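Local coordinates for protein acetylxylan esterase A (Aspergillus awamori, PDB 5X6S) that removes acetyl side groups from the backbone of acetylated xylans, as a secreted serine esterase of carbohydrate esterase family 1, at residues T8-N13 with V17-Y22; P45-D50 with T116-G121; S94-V99 with A130-L135; E174-I179 with Y210-K215; T238-T243 with P262-K267. All blocks are in the same frame, centred on the assembly; numbering follows the deposited sequence.

Contact 1 (T8-N13 with V17-Y22); sequences TDFGDN and VGMYIY
The ring of Phe10 meets Val17 and Met19 in two different ways. Val17 O lies near the ring plane at its edge, with CZ the closest ring atom at 3.9 Å. The Met19 sulfur approaches obliquely, 4.2 Å from SD to the centroid of the Phe10 ring and 36° off the normal, a Met-aromatic contact. Met19 CB adds to it, 3.7 Å from Phe10 CE2. The extended methionine and the ring slide past each other in opposite directions, the ring having been brought there by a CG that sits between backbone N and carbonyl carbon (chi1 55°).

The second flat group is the amide of Asn13, which grips the backbone of one residue at both ends. Val17 N donates to Asn13 OD1 over 3.0 Å, in the carbonyl plane and on a lone pair. Asn13 ND2 returns a bond to Val17 O over 2.9 Å, with the acceptor tilted 24° out of the amide plane. Both bonds are bent. Asn13 OD1 also bonds to Ser94 of helix 91-106, which helps fix the rotation of the amide. Val17 O is thus shared between the amide and the phenyl edge.

Met19 pairs with Val7 through the backbone, and the whole forms the connection between antiparallel neighbours 3-7 and 18-23, a hairpin with a long loop at one border of the alpha/beta-hydrolase sheet.

Contact 2 (P45-D50 with T116-G121); sequences PGYYGD and TGSSSG
Tyr47 reaches from helix 44-49 to the end of strand 113-118 and meets Ser118 there through a hydrogen bond of 2.7 Å between Tyr47 OH and Ser118 OG. The serine oxygen lies at the ring edge, near its plane, and either hydroxyl could be the donor. Also in the ring plane is a water 2.6 Å from Tyr47 OH, which in turn donates to Thr116 OG1 over 2.7 Å. The phenol therefore bridges two residues of one strand, directly and through water, and its OH comes 3.6 Å from Gly117 C, between the two.

Ser118 OG stands beside its own backbone N (chi1 -64°), a torsion that turns it to the phenol. Further out, Thr116 OG1 bonds to Thr140 O of the next strand, and the Tyr47 ring packs on Ala36, His38 and Ile263.

Directly after Ser118 the chain makes the sharp turn into helix 120-131. Gly117, Ser119 and Gly121 fit the GxSxG nucleophile elbow, and Ser119, by similarity the charge-relay serine, has the strained backbone expected there (phi 54°, psi -120°) and bonds to His259. The Tyr47 contact thus grips the strand end that leads into the nucleophile position, one residue before Ser119.

Its chemistry is that of neutral hydroxyls: the buried phenol oxygen has two close partners, Ser118 OG and the water, and needs no charged group.

Contact 3 (S94-V99 with A130-L135); sequences SIANMV and ATYPEL. With NA (sodium ion), chain G.
Where helix 120-131, the helix after the probable nucleophile elbow, gives way to a 3-10 turn, Tyr132 and Leu135 pack against Ala96 and Val99 of helix 91-106. The central atom is Ala96 CB, which stands over one face of the Tyr132 ring, 3.8 Å from its centroid and offset toward the rim, a CH-pi contact. On another flank the same methyl is 3.7 Å from Leu135 CD1. This leucine branch continues to Val99 CG1 at 4.2 Å, a looser approach three residues, nearly a turn, further on. Tyr132 CG lies beside its backbone N (chi1 -54°), which turns a ring face to Ala96, with its hydroxyl bonded to Asn87 N.

Within the same turn, Glu134 O binds a sodium ion at 2.9 Å; two waters and Glu134 O of the second subunit complete the site.

Between helix 91-106 and this turn the meeting is apolar, so shape and dispersion carry it, while Tyr132 OH is directed to Asn87 and Glu134 O to the sodium.

Contact 4 (E174-I179 with Y210-K215); sequences EHWASI and YYETCK. With NAG (2-acetamido-2-deoxy-beta-D-glucopyranose), chain C.
Trp176 overlaps Glu212 with its indole: Glu212 O lies over one face, 3.4 Å from Trp176 CD1, and the acetyl methyl of an N-acetylglucosamine of the attached glycan lies over the opposite face, toward its rim, C8 being 4.0 Å from Trp176 CH2. At the edge, Trp176 NE1 donates to Glu212 OE1 over 2.7 Å. The bond is nearly straight (173°) and lies within 1° of the ring plane, although it meets the carboxylate on its anti side, 32° out of plane. A bend at chi2 of Glu212 brings its carboxylate round to this N-H and to Lys215, nearly one turn on in the same helix. Glu212 OE2 takes Lys215 NZ on its syn lone pair in a 2.7 Å salt bridge and also bonds to Gln208; OE1 receives Thr171 N. So engaged, the buried carboxylate would probably stay ionised.

Helix 208-221 rests on strand 193-199 through Tyr210 and Thr213, and helix 173-182 packs beside it, with His175 and Ile179 also next to the sugar.

Contact 5 (T238-T243 with P262-K267); sequences TNYETT and PIHGDK
Tyr240 and His264 make the tight part of this contact, their side chains arriving from opposite directions. Tyr240 OH is 3.3 Å from His264 CE1, at the edge of the imidazole and near its plane, and Tyr240 CE2 is 3.5 Å from the same carbon. The rings meet obliquely, centroids 5.1 Å apart and planes at 55°, neither stacked nor T-shaped. His264 CG lies beside its backbone N (chi1 -71°), which sends the ring to the tyrosine. Both ring nitrogens are bonded. His264 ND1 donates to Pro262 O over 2.8 Å, a bent bond (136°) whose acceptor lies close to the ring plane, and NE2 bonds to Gln237 OE1. If that amide is correctly oriented, both ring nitrogens would carry protons and the ring would tend to be positively charged.

In the fold, Tyr240 opens strand 240-246, which forms a hairpin with strand 249-254, and it packs on Ile252 and Ala254 of that partner. His264 is the N-cap residue of the C-terminal helix 265-272, with its backbone N bonded to Tyr142 OH, so the contact ties the sheet's hairpin to the start of the last helix.

The loose side belongs to Pro262, about 11 Å, side chain to side chain, from Ser119, the charge-relay serine by similarity. Its ring is exposed, and Pro262 CD lies 3.7 Å from Tyr240 OH, a marginal touch on the phenol oxygen.

In the fold
Contacts 1 to 4 are buried and contact 5 is only partly so. Contacts 1, 2 and 5 all reach the same sheet. Contacts 2 and 3 share helix 120-131, one at the elbow before it, the other at its far end, and their chemistry diverges accordingly: hydroxyls and a water near the probable active site, methyl groups and an aromatic face between a helix and the turn that follows another. Contacts 1 and 3 touch through Ser94 and Asn97, joining a border loop to helix 91-106. Contact 5 reaches contact 2 through Ile263. Contact 4 lies across the chain's centre from contact 1; its polar part is a salt-bridged carboxylate met by an indole N-H, beside a glycan.

Contact 1 (T8-N13 with V17-Y22)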
# COMPACT_ATOMS: atom_id res chain seq x y z
N THR A 8 4.24 16.74 16.57
CA THR A 8 4.90 17.86 15.94
C THR A 8 6.01 17.51 15.02
O THR A 8 6.39 18.31 14.18
CB THR A 8 5.41 18.87 16.99
OG1 THR A 8 5.94 19.97 16.30
CG2 THR A 8 6.46 18.33 17.84
N ASP A 9 6.58 16.33 15.12
CA ASP A 9 7.72 16.08 14.19
C ASP A 9 7.44 14.81 13.41
O ASP A 9 8.02 13.75 13.68
CB ASP A 9 9.02 16.00 15.02
CG ASP A 9 10.27 15.72 14.18
OD1 ASP A 9 10.60 16.57 13.30
OD2 ASP A 9 10.94 14.67 14.43
N PHE A 10 6.53 14.89 12.45
CA PHE A 10 6.06 13.66 11.81
C PHE A 10 6.59 13.51 10.40
O PHE A 10 6.14 12.62 9.68
CB PHE A 10 4.53 13.60 11.81
CG PHE A 10 3.88 14.81 11.20
CD1 PHE A 10 3.70 14.88 9.83
CD2 PHE A 10 3.46 15.88 12.01
CE1 PHE A 10 3.13 16.03 9.24
CE2 PHE A 10 2.89 17.02 11.42
CZ PHE A 10 2.67 17.07 10.07
N GLY A 11 7.50 14.41 9.98
CA GLY A 11 8.05 14.40 8.66
C GLY A 11 7.88 15.73 7.98
O GLY A 11 7.46 16.69 8.62
N ASP A 12 8.18 15.79 6.69
CA ASP A 12 8.17 17.07 5.97
C ASP A 12 6.78 17.75 6.05
O ASP A 12 5.75 17.11 5.82
CB ASP A 12 8.57 16.90 4.53
CG ASP A 12 10.07 16.55 4.38
OD1 ASP A 12 10.82 16.73 5.38
OD2 ASP A 12 10.46 16.10 3.28
N ASN A 13 6.78 19.04 6.39
CA ASN A 13 5.53 19.73 6.65
C ASN A 13 5.66 21.22 6.37
O ASN A 13 5.37 22.02 7.22
CB ASN A 13 5.07 19.43 8.09
CG ASN A 13 3.72 20.05 8.44
OD1 ASN A 13 2.86 20.25 7.57
ND2 ASN A 13 3.52 20.36 9.72
N VAL A 17 0.78 22.12 8.59
CA VAL A 17 -0.45 21.47 9.01
C VAL A 17 -0.28 20.92 10.44
O VAL A 17 0.79 20.37 10.75
CB VAL A 17 -0.83 20.34 8.02
CG1 VAL A 17 -2.18 19.74 8.33
CG2 VAL A 17 -0.77 20.85 6.59
N GLY A 18 -1.30 21.02 11.30
CA GLY A 18 -1.24 20.38 12.64
C GLY A 18 -1.60 18.89 12.60
O GLY A 18 -2.39 18.48 11.75
N MET A 19 -1.04 18.10 13.50
CA MET A 19 -1.36 16.70 13.59
C MET A 19 -1.80 16.37 15.01
O MET A 19 -1.05 16.64 15.95
CB MET A 19 -0.17 15.83 13.23
CG MET A 19 -0.43 14.37 13.42
SD MET A 19 0.97 13.35 12.99
CE MET A 19 0.41 11.74 13.52
N TYR A 20 -3.00 15.85 15.15
CA TYR A 20 -3.49 15.35 16.44
C TYR A 20 -3.93 13.93 16.27
O TYR A 20 -4.58 13.59 15.28
CB TYR A 20 -4.64 16.19 17.00
CG TYR A 20 -4.28 17.65 17.20
CD1 TYR A 20 -4.25 18.53 16.14
CD2 TYR A 20 -3.93 18.14 18.44
CE1 TYR A 20 -3.96 19.88 16.30
CE2 TYR A 20 -3.63 19.49 18.63
CZ TYR A 20 -3.64 20.35 17.55
OH TYR A 20 -3.28 21.66 17.69
N ILE A 21 -3.61 13.08 17.24
CA ILE A 21 -4.06 11.69 17.21
C ILE A 21 -4.81 11.25 18.44
O ILE A 21 -4.49 11.68 19.57
CB ILE A 21 -2.92 10.69 16.95
CG1 ILE A 21 -1.88 10.73 18.07
CG2 ILE A 21 -2.22 11.03 15.67
CD1 ILE A 21 -0.84 9.59 17.90
N TYR A 22 -5.83 10.43 18.25
CA TYR A 22 -6.47 9.77 19.35
C TYR A 22 -6.00 8.33 19.37
O TYR A 22 -6.30 7.56 18.45
CB TYR A 22 -7.99 9.82 19.31
CG TYR A 22 -8.62 9.17 20.53
CD1 TYR A 22 -8.78 9.88 21.72
CD2 TYR A 22 -9.05 7.87 20.50
CE1 TYR A 22 -9.33 9.25 22.87
CE2 TYR A 22 -9.62 7.26 21.61
CZ TYR A 22 -9.76 7.96 22.80
OH TYR A 22 -10.34 7.34 23.90

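Contact 2 (P45-D50 with T116-G121)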
# COMPACT_ATOMS: atom_id res chain seq x y z
N PRO A 45 -8.76 18.94 16.47
CA PRO A 45 -9.43 18.66 17.75
C PRO A 45 -10.93 18.91 17.72
O PRO A 45 -11.70 18.20 18.35
CB PRO A 45 -8.70 19.55 18.71
CG PRO A 45 -7.32 19.75 18.08
CD PRO A 45 -7.62 19.87 16.62
N GLY A 46 -11.37 19.93 17.01
CA GLY A 46 -12.81 20.13 16.78
C GLY A 46 -13.52 18.98 16.12
O GLY A 46 -14.65 18.66 16.49
N TYR A 47 -12.89 18.34 15.13
CA TYR A 47 -13.52 17.25 14.45
C TYR A 47 -13.49 16.01 15.35
O TYR A 47 -14.42 15.24 15.35
CB TYR A 47 -12.82 16.97 13.13
CG TYR A 47 -13.69 16.26 12.09
CD1 TYR A 47 -14.89 16.81 11.66
CD2 TYR A 47 -13.28 15.05 11.51
CE1 TYR A 47 -15.69 16.18 10.70
CE2 TYR A 47 -14.07 14.40 10.52
CZ TYR A 47 -15.27 14.99 10.11
OH TYR A 47 -16.05 14.40 9.15
N TYR A 48 -12.42 15.87 16.12
CA TYR A 48 -12.37 14.87 17.21
C TYR A 48 -13.59 14.99 18.14
O TYR A 48 -14.25 13.97 18.45
CB TYR A 48 -11.05 15.02 17.99
CG TYR A 48 -11.08 14.40 19.36
CD1 TYR A 48 -11.01 13.02 19.52
CD2 TYR A 48 -11.22 15.19 20.51
CE1 TYR A 48 -11.00 12.42 20.79
CE2 TYR A 48 -11.25 14.61 21.77
CZ TYR A 48 -11.13 13.24 21.91
OH TYR A 48 -11.16 12.67 23.15
N GLY A 49 -13.89 16.24 18.54
CA GLY A 49 -15.07 16.51 19.41
C GLY A 49 -16.44 16.35 18.75
O GLY A 49 -17.42 16.20 19.44
N ASP A 50 -16.47 16.35 17.42
CA ASP A 50 -17.69 16.38 16.60
C ASP A 50 -17.75 15.22 15.61
O ASP A 50 -18.17 15.41 14.46
CB ASP A 50 -17.68 17.68 15.75
CG ASP A 50 -19.06 18.00 15.14
OD1 ASP A 50 -20.09 17.47 15.62
OD2 ASP A 50 -19.09 18.80 14.16
N THR A 116 -11.45 9.94 5.70
CA THR A 116 -12.83 10.43 5.64
C THR A 116 -12.83 11.89 6.10
O THR A 116 -11.88 12.34 6.78
CB THR A 116 -13.79 9.55 6.48
OG1 THR A 116 -15.10 10.06 6.42
CG2 THR A 116 -13.34 9.46 7.98
N GLY A 117 -13.85 12.63 5.72
CA GLY A 117 -13.91 14.04 5.99
C GLY A 117 -15.25 14.62 5.60
O GLY A 117 -15.99 13.97 4.86
N SER A 118 -15.56 15.80 6.13
CA SER A 118 -16.79 16.50 5.82
C SER A 118 -16.47 17.87 5.18
O SER A 118 -15.55 18.53 5.58
CB SER A 118 -17.67 16.67 7.09
OG SER A 118 -18.05 15.40 7.56
N SER A 119 -17.28 18.27 4.21
CA SER A 119 -17.20 19.56 3.54
C SER A 119 -15.77 19.79 2.98
O SER A 119 -15.34 18.99 2.20
CB SER A 119 -17.71 20.66 4.49
OG SER A 119 -17.83 21.91 3.84
N SER A 120 -15.05 20.83 3.40
CA SER A 120 -13.65 21.03 3.02
C SER A 120 -12.82 19.75 3.24
O SER A 120 -12.00 19.37 2.40
CB SER A 120 -13.03 22.21 3.76
OG SER A 120 -11.75 22.60 3.18
N GLY A 121 -13.11 19.06 4.31
CA GLY A 121 -12.40 17.80 4.61
C GLY A 121 -12.79 16.68 3.70
O GLY A 121 -11.97 15.80 3.42
O HOH W 1 -15.71 11.92 8.34

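Contact 3 (S94-V99 with A130-L135)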
# COMPACT_ATOMS: atom_id res chain seq x y z
N SER A 94 1.54 16.67 3.72
CA SER A 94 1.62 16.65 5.14
C SER A 94 0.77 15.55 5.76
O SER A 94 1.26 14.82 6.62
CB SER A 94 1.22 18.02 5.70
OG SER A 94 2.24 18.98 5.39
N ILE A 95 -0.48 15.44 5.32
CA ILE A 95 -1.38 14.42 5.83
C ILE A 95 -0.81 13.02 5.57
O ILE A 95 -0.84 12.13 6.45
CB ILE A 95 -2.81 14.56 5.23
CG1 ILE A 95 -3.44 15.89 5.71
CG2 ILE A 95 -3.69 13.39 5.65
CD1 ILE A 95 -4.80 16.17 5.07
N ALA A 96 -0.25 12.82 4.39
CA ALA A 96 0.41 11.57 4.03
C ALA A 96 1.50 11.20 5.06
O ALA A 96 1.56 10.04 5.52
CB ALA A 96 1.01 11.66 2.67
N ASN A 97 2.33 12.17 5.42
CA ASN A 97 3.39 11.98 6.38
C ASN A 97 2.90 11.67 7.80
O ASN A 97 3.55 10.91 8.57
CB ASN A 97 4.36 13.17 6.32
CG ASN A 97 5.11 13.24 5.01
OD1 ASN A 97 5.22 12.25 4.30
ND2 ASN A 97 5.61 14.43 4.66
N MET A 98 1.75 12.21 8.18
CA MET A 98 1.13 11.86 9.45
C MET A 98 0.79 10.37 9.48
O MET A 98 0.97 9.68 10.51
CB MET A 98 -0.17 12.63 9.63
CG MET A 98 -0.01 14.10 9.75
SD MET A 98 -1.58 14.98 9.86
CE MET A 98 -1.12 16.60 9.32
N VAL A 99 0.27 9.88 8.36
CA VAL A 99 -0.02 8.48 8.21
C VAL A 99 1.20 7.61 8.42
O VAL A 99 1.19 6.67 9.24
CB VAL A 99 -0.77 8.19 6.88
CG1 VAL A 99 -0.77 6.68 6.55
CG2 VAL A 99 -2.16 8.72 6.96
N ALA A 130 -6.50 10.62 -4.57
CA ALA A 130 -5.85 10.86 -5.86
C ALA A 130 -4.35 11.09 -5.77
O ALA A 130 -3.60 10.69 -6.67
CB ALA A 130 -6.50 12.05 -6.52
N THR A 131 -3.90 11.75 -4.71
CA THR A 131 -2.49 12.14 -4.60
C THR A 131 -1.65 11.07 -3.88
O THR A 131 -0.49 10.89 -4.23
CB THR A 131 -2.30 13.50 -3.88
OG1 THR A 131 -3.05 13.52 -2.66
CG2 THR A 131 -2.71 14.68 -4.77
N TYR A 132 -2.21 10.41 -2.85
CA TYR A 132 -1.56 9.31 -2.09
C TYR A 132 -2.41 8.01 -2.11
O TYR A 132 -2.68 7.42 -1.07
CB TYR A 132 -1.13 9.79 -0.66
CG TYR A 132 -0.29 11.00 -0.79
CD1 TYR A 132 1.10 10.90 -0.93
CD2 TYR A 132 -0.87 12.27 -0.91
CE1 TYR A 132 1.87 12.01 -1.14
CE2 TYR A 132 -0.10 13.40 -1.11
CZ TYR A 132 1.28 13.25 -1.25
OH TYR A 132 2.04 14.36 -1.49
N PRO A 133 -2.85 7.56 -3.32
CA PRO A 133 -3.71 6.35 -3.39
C PRO A 133 -3.11 5.12 -2.69
O PRO A 133 -3.85 4.33 -2.11
CB PRO A 133 -3.83 6.09 -4.90
CG PRO A 133 -2.62 6.78 -5.50
CD PRO A 133 -2.49 8.03 -4.68
N GLU A 134 -1.78 5.02 -2.69
CA GLU A 134 -1.02 3.92 -2.08
C GLU A 134 -1.22 3.76 -0.58
O GLU A 134 -1.02 2.69 -0.07
CB GLU A 134 0.50 4.06 -2.36
CG GLU A 134 1.24 5.22 -1.63
CD GLU A 134 1.10 6.60 -2.26
OE1 GLU A 134 0.35 6.74 -3.26
OE2 GLU A 134 1.74 7.57 -1.77
N LEU A 135 -1.62 4.83 0.12
CA LEU A 135 -1.77 4.77 1.57
C LEU A 135 -3.12 4.19 2.07
O LEU A 135 -3.20 3.69 3.20
CB LEU A 135 -1.54 6.16 2.18
CG LEU A 135 -0.14 6.72 2.05
CD1 LEU A 135 -0.10 8.13 2.65
CD2 LEU A 135 0.93 5.82 2.65
NA NA G . 0.41 0.18 0.49
O HOH W 2 2.10 0.85 -1.08
O HOH W 3 -1.05 0.02 1.84

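Contact 4 (E174-I179 with Y210-K215)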
# COMPACT_ATOMS: atom_id res chain seq x y z
N GLU A 174 -14.37 10.44 -18.18
CA GLU A 174 -13.04 10.37 -18.79
C GLU A 174 -12.16 11.54 -18.39
O GLU A 174 -10.99 11.36 -18.03
CB GLU A 174 -13.14 10.24 -20.31
CG GLU A 174 -13.61 8.83 -20.72
CD GLU A 174 -15.14 8.55 -20.49
OE1 GLU A 174 -15.97 9.51 -20.35
OE2 GLU A 174 -15.49 7.34 -20.48
N HIS A 175 -12.74 12.72 -18.44
CA HIS A 175 -12.06 13.94 -18.16
C HIS A 175 -11.75 14.08 -16.63
O HIS A 175 -10.60 14.42 -16.26
CB HIS A 175 -12.89 15.12 -18.68
CG HIS A 175 -12.21 16.44 -18.55
ND1 HIS A 175 -12.89 17.63 -18.66
CD2 HIS A 175 -10.92 16.77 -18.31
CE1 HIS A 175 -12.05 18.64 -18.50
NE2 HIS A 175 -10.85 18.14 -18.28
N TRP A 176 -12.73 13.81 -15.77
CA TRP A 176 -12.43 13.76 -14.33
C TRP A 176 -11.38 12.71 -13.99
O TRP A 176 -10.53 12.95 -13.12
CB TRP A 176 -13.66 13.51 -13.47
CG TRP A 176 -14.55 14.66 -13.29
CD1 TRP A 176 -15.88 14.70 -13.61
CD2 TRP A 176 -14.24 15.94 -12.71
NE1 TRP A 176 -16.39 15.94 -13.29
CE2 TRP A 176 -15.42 16.71 -12.72
CE3 TRP A 176 -13.07 16.50 -12.16
CZ2 TRP A 176 -15.48 18.02 -12.24
CZ3 TRP A 176 -13.12 17.80 -11.69
CH2 TRP A 176 -14.31 18.55 -11.74
N ALA A 177 -11.44 11.54 -14.63
CA ALA A 177 -10.48 10.47 -14.37
C ALA A 177 -9.08 10.94 -14.78
O ALA A 177 -8.11 10.71 -14.04
CB ALA A 177 -10.85 9.21 -15.10
N SER A 178 -8.96 11.64 -15.92
CA SER A 178 -7.68 12.26 -16.32
C SER A 178 -7.14 13.26 -15.32
O SER A 178 -5.93 13.32 -15.11
CB SER A 178 -7.80 13.02 -17.66
OG SER A 178 -7.99 12.04 -18.63
N ILE A 179 -8.02 14.05 -14.76
CA ILE A 179 -7.65 15.02 -13.73
C ILE A 179 -7.11 14.28 -12.51
O ILE A 179 -6.09 14.71 -11.94
CB ILE A 179 -8.79 15.99 -13.42
CG1 ILE A 179 -8.97 16.94 -14.62
CG2 ILE A 179 -8.49 16.87 -12.22
CD1 ILE A 179 -10.30 17.63 -14.63
N TYR A 210 -21.93 15.79 -6.41
CA TYR A 210 -22.02 14.38 -6.14
C TYR A 210 -21.85 13.60 -7.40
O TYR A 210 -21.14 12.58 -7.45
CB TYR A 210 -23.39 14.03 -5.48
CG TYR A 210 -23.72 12.56 -5.43
CD1 TYR A 210 -23.20 11.73 -4.45
CD2 TYR A 210 -24.62 11.99 -6.34
CE1 TYR A 210 -23.51 10.40 -4.40
CE2 TYR A 210 -24.95 10.66 -6.29
CZ TYR A 210 -24.40 9.86 -5.33
OH TYR A 210 -24.72 8.51 -5.26
N TYR A 211 -22.53 14.03 -8.46
CA TYR A 211 -22.49 13.24 -9.70
C TYR A 211 -21.11 13.34 -10.36
O TYR A 211 -20.62 12.37 -10.89
CB TYR A 211 -23.62 13.68 -10.66
CG TYR A 211 -24.98 13.37 -10.05
CD1 TYR A 211 -25.47 12.08 -10.00
CD2 TYR A 211 -25.71 14.38 -9.42
CE1 TYR A 211 -26.72 11.81 -9.41
CE2 TYR A 211 -26.93 14.11 -8.81
CZ TYR A 211 -27.41 12.83 -8.80
OH TYR A 211 -28.62 12.56 -8.18
N GLU A 212 -20.52 14.53 -10.29
CA GLU A 212 -19.15 14.76 -10.83
C GLU A 212 -18.12 13.88 -10.13
O GLU A 212 -17.21 13.38 -10.74
CB GLU A 212 -18.78 16.21 -10.73
CG GLU A 212 -19.70 17.11 -11.56
CD GLU A 212 -19.91 16.57 -12.99
OE1 GLU A 212 -18.94 16.55 -13.80
OE2 GLU A 212 -21.05 16.12 -13.27
N THR A 213 -18.29 13.67 -8.84
CA THR A 213 -17.39 12.79 -8.06
C THR A 213 -17.57 11.33 -8.41
O THR A 213 -16.59 10.58 -8.54
CB THR A 213 -17.59 13.02 -6.53
OG1 THR A 213 -17.37 14.41 -6.20
CG2 THR A 213 -16.65 12.16 -5.75
N CYS A 214 -18.83 10.88 -8.56
CA CYS A 214 -19.08 9.51 -8.92
C CYS A 214 -18.58 9.22 -10.34
O CYS A 214 -18.03 8.15 -10.59
CB CYS A 214 -20.58 9.22 -8.80
SG CYS A 214 -21.16 9.10 -7.06
N LYS A 215 -18.75 10.18 -11.24
CA LYS A 215 -18.14 10.14 -12.59
C LYS A 215 -16.64 9.95 -12.47
O LYS A 215 -16.08 9.01 -13.08
CB LYS A 215 -18.41 11.44 -13.33
CG LYS A 215 -19.83 11.60 -13.91
CD LYS A 215 -19.99 13.02 -14.39
CE LYS A 215 -21.25 13.27 -15.17
NZ LYS A 215 -21.25 14.71 -15.58
C1 NAG C . -10.57 23.96 -15.40
C2 NAG C . -11.09 22.98 -16.46
C3 NAG C . -10.04 22.67 -17.51
C4 NAG C . -9.51 23.95 -18.11
C5 NAG C . -9.04 24.88 -17.01
C6 NAG C . -8.68 26.20 -17.60
C7 NAG C . -12.71 21.31 -15.88
C8 NAG C . -13.01 20.02 -15.18
N2 NAG C . -11.48 21.72 -15.89
O3 NAG C . -10.65 21.95 -18.56
O4 NAG C . -8.49 23.62 -19.05
O5 NAG C . -10.04 25.13 -16.03
O6 NAG C . -7.98 26.86 -16.58
O7 NAG C . -13.60 21.96 -16.37

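Contact 5 (T238-T243 with P262-K267)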
# COMPACT_ATOMS: atom_id res chain seq x y z
N THR A 238 -34.03 5.71 5.53
CA THR A 238 -35.11 6.31 4.75
C THR A 238 -34.61 7.52 4.00
O THR A 238 -33.95 8.40 4.57
CB THR A 238 -36.31 6.68 5.66
OG1 THR A 238 -36.74 5.48 6.31
CG2 THR A 238 -37.46 7.31 4.88
N ASN A 239 -34.91 7.55 2.69
CA ASN A 239 -34.63 8.66 1.82
C ASN A 239 -33.15 8.81 1.43
O ASN A 239 -32.79 9.77 0.76
CB ASN A 239 -35.19 9.96 2.36
CG ASN A 239 -36.71 10.02 2.23
OD1 ASN A 239 -37.31 9.39 1.35
ND2 ASN A 239 -37.34 10.75 3.13
N TYR A 240 -32.34 7.86 1.87
CA TYR A 240 -31.00 7.73 1.34
C TYR A 240 -31.05 6.61 0.27
O TYR A 240 -31.67 5.59 0.48
CB TYR A 240 -30.05 7.30 2.44
CG TYR A 240 -29.60 8.38 3.38
CD1 TYR A 240 -30.50 9.18 4.07
CD2 TYR A 240 -28.24 8.57 3.65
CE1 TYR A 240 -30.07 10.15 4.95
CE2 TYR A 240 -27.80 9.56 4.53
CZ TYR A 240 -28.70 10.32 5.20
OH TYR A 240 -28.25 11.29 6.09
N GLU A 241 -30.33 6.79 -0.83
CA GLU A 241 -30.27 5.71 -1.82
C GLU A 241 -28.83 5.38 -2.17
O GLU A 241 -28.08 6.27 -2.51
CB GLU A 241 -30.99 6.13 -3.11
CG GLU A 241 -31.03 5.07 -4.22
CD GLU A 241 -31.48 5.68 -5.55
OE1 GLU A 241 -30.76 6.60 -6.07
OE2 GLU A 241 -32.57 5.31 -6.06
N THR A 242 -28.48 4.10 -2.09
CA THR A 242 -27.12 3.63 -2.37
C THR A 242 -27.02 3.06 -3.79
O THR A 242 -27.77 2.18 -4.15
CB THR A 242 -26.66 2.58 -1.34
OG1 THR A 242 -26.68 3.17 -0.02
CG2 THR A 242 -25.26 2.13 -1.60
N THR A 243 -26.09 3.59 -4.58
CA THR A 243 -25.74 3.03 -5.88
C THR A 243 -24.31 2.44 -5.79
O THR A 243 -23.37 3.17 -5.48
CB THR A 243 -25.77 4.13 -6.95
OG1 THR A 243 -27.08 4.72 -7.01
CG2 THR A 243 -25.39 3.55 -8.32
N PRO A 262 -24.86 14.04 7.65
CA PRO A 262 -24.26 13.69 8.96
C PRO A 262 -23.45 12.40 8.84
O PRO A 262 -23.82 11.53 8.09
CB PRO A 262 -25.47 13.40 9.88
CG PRO A 262 -26.71 13.62 9.05
CD PRO A 262 -26.34 14.09 7.67
N ILE A 263 -22.38 12.28 9.62
CA ILE A 263 -21.54 11.12 9.59
C ILE A 263 -22.32 9.90 10.07
O ILE A 263 -23.00 9.94 11.09
CB ILE A 263 -20.34 11.31 10.55
CG1 ILE A 263 -19.43 12.44 10.10
CG2 ILE A 263 -19.55 10.01 10.68
CD1 ILE A 263 -18.43 12.86 11.16
N HIS A 264 -22.22 8.79 9.33
CA HIS A 264 -22.81 7.56 9.73
C HIS A 264 -21.64 6.68 10.18
O HIS A 264 -21.14 5.85 9.42
CB HIS A 264 -23.58 6.90 8.58
CG HIS A 264 -24.85 7.61 8.20
ND1 HIS A 264 -24.90 8.95 7.90
CD2 HIS A 264 -26.13 7.16 8.13
CE1 HIS A 264 -26.15 9.30 7.64
NE2 HIS A 264 -26.91 8.23 7.77
N GLY A 265 -21.23 6.84 11.43
CA GLY A 265 -20.04 6.15 11.96
C GLY A 265 -20.07 4.61 11.87
O GLY A 265 -19.09 4.00 11.45
N ASP A 266 -21.20 3.98 12.25
CA ASP A 266 -21.24 2.53 12.14
C ASP A 266 -21.12 2.08 10.67
O ASP A 266 -20.45 1.08 10.37
CB ASP A 266 -22.50 1.91 12.76
CG ASP A 266 -22.71 2.30 14.25
OD1 ASP A 266 -21.80 2.75 14.93
OD2 ASP A 266 -23.85 2.15 14.73
N LYS A 267 -21.75 2.82 9.77
CA LYS A 267 -21.64 2.53 8.32
C LYS A 267 -20.22 2.68 7.80
O LYS A 267 -19.79 1.95 6.92
CB LYS A 267 -22.62 3.38 7.50
CG LYS A 267 -24.11 3.19 7.81
CD LYS A 267 -24.49 1.74 8.05
CE LYS A 267 -24.58 0.95 6.81
NZ LYS A 267 -25.32 -0.33 7.07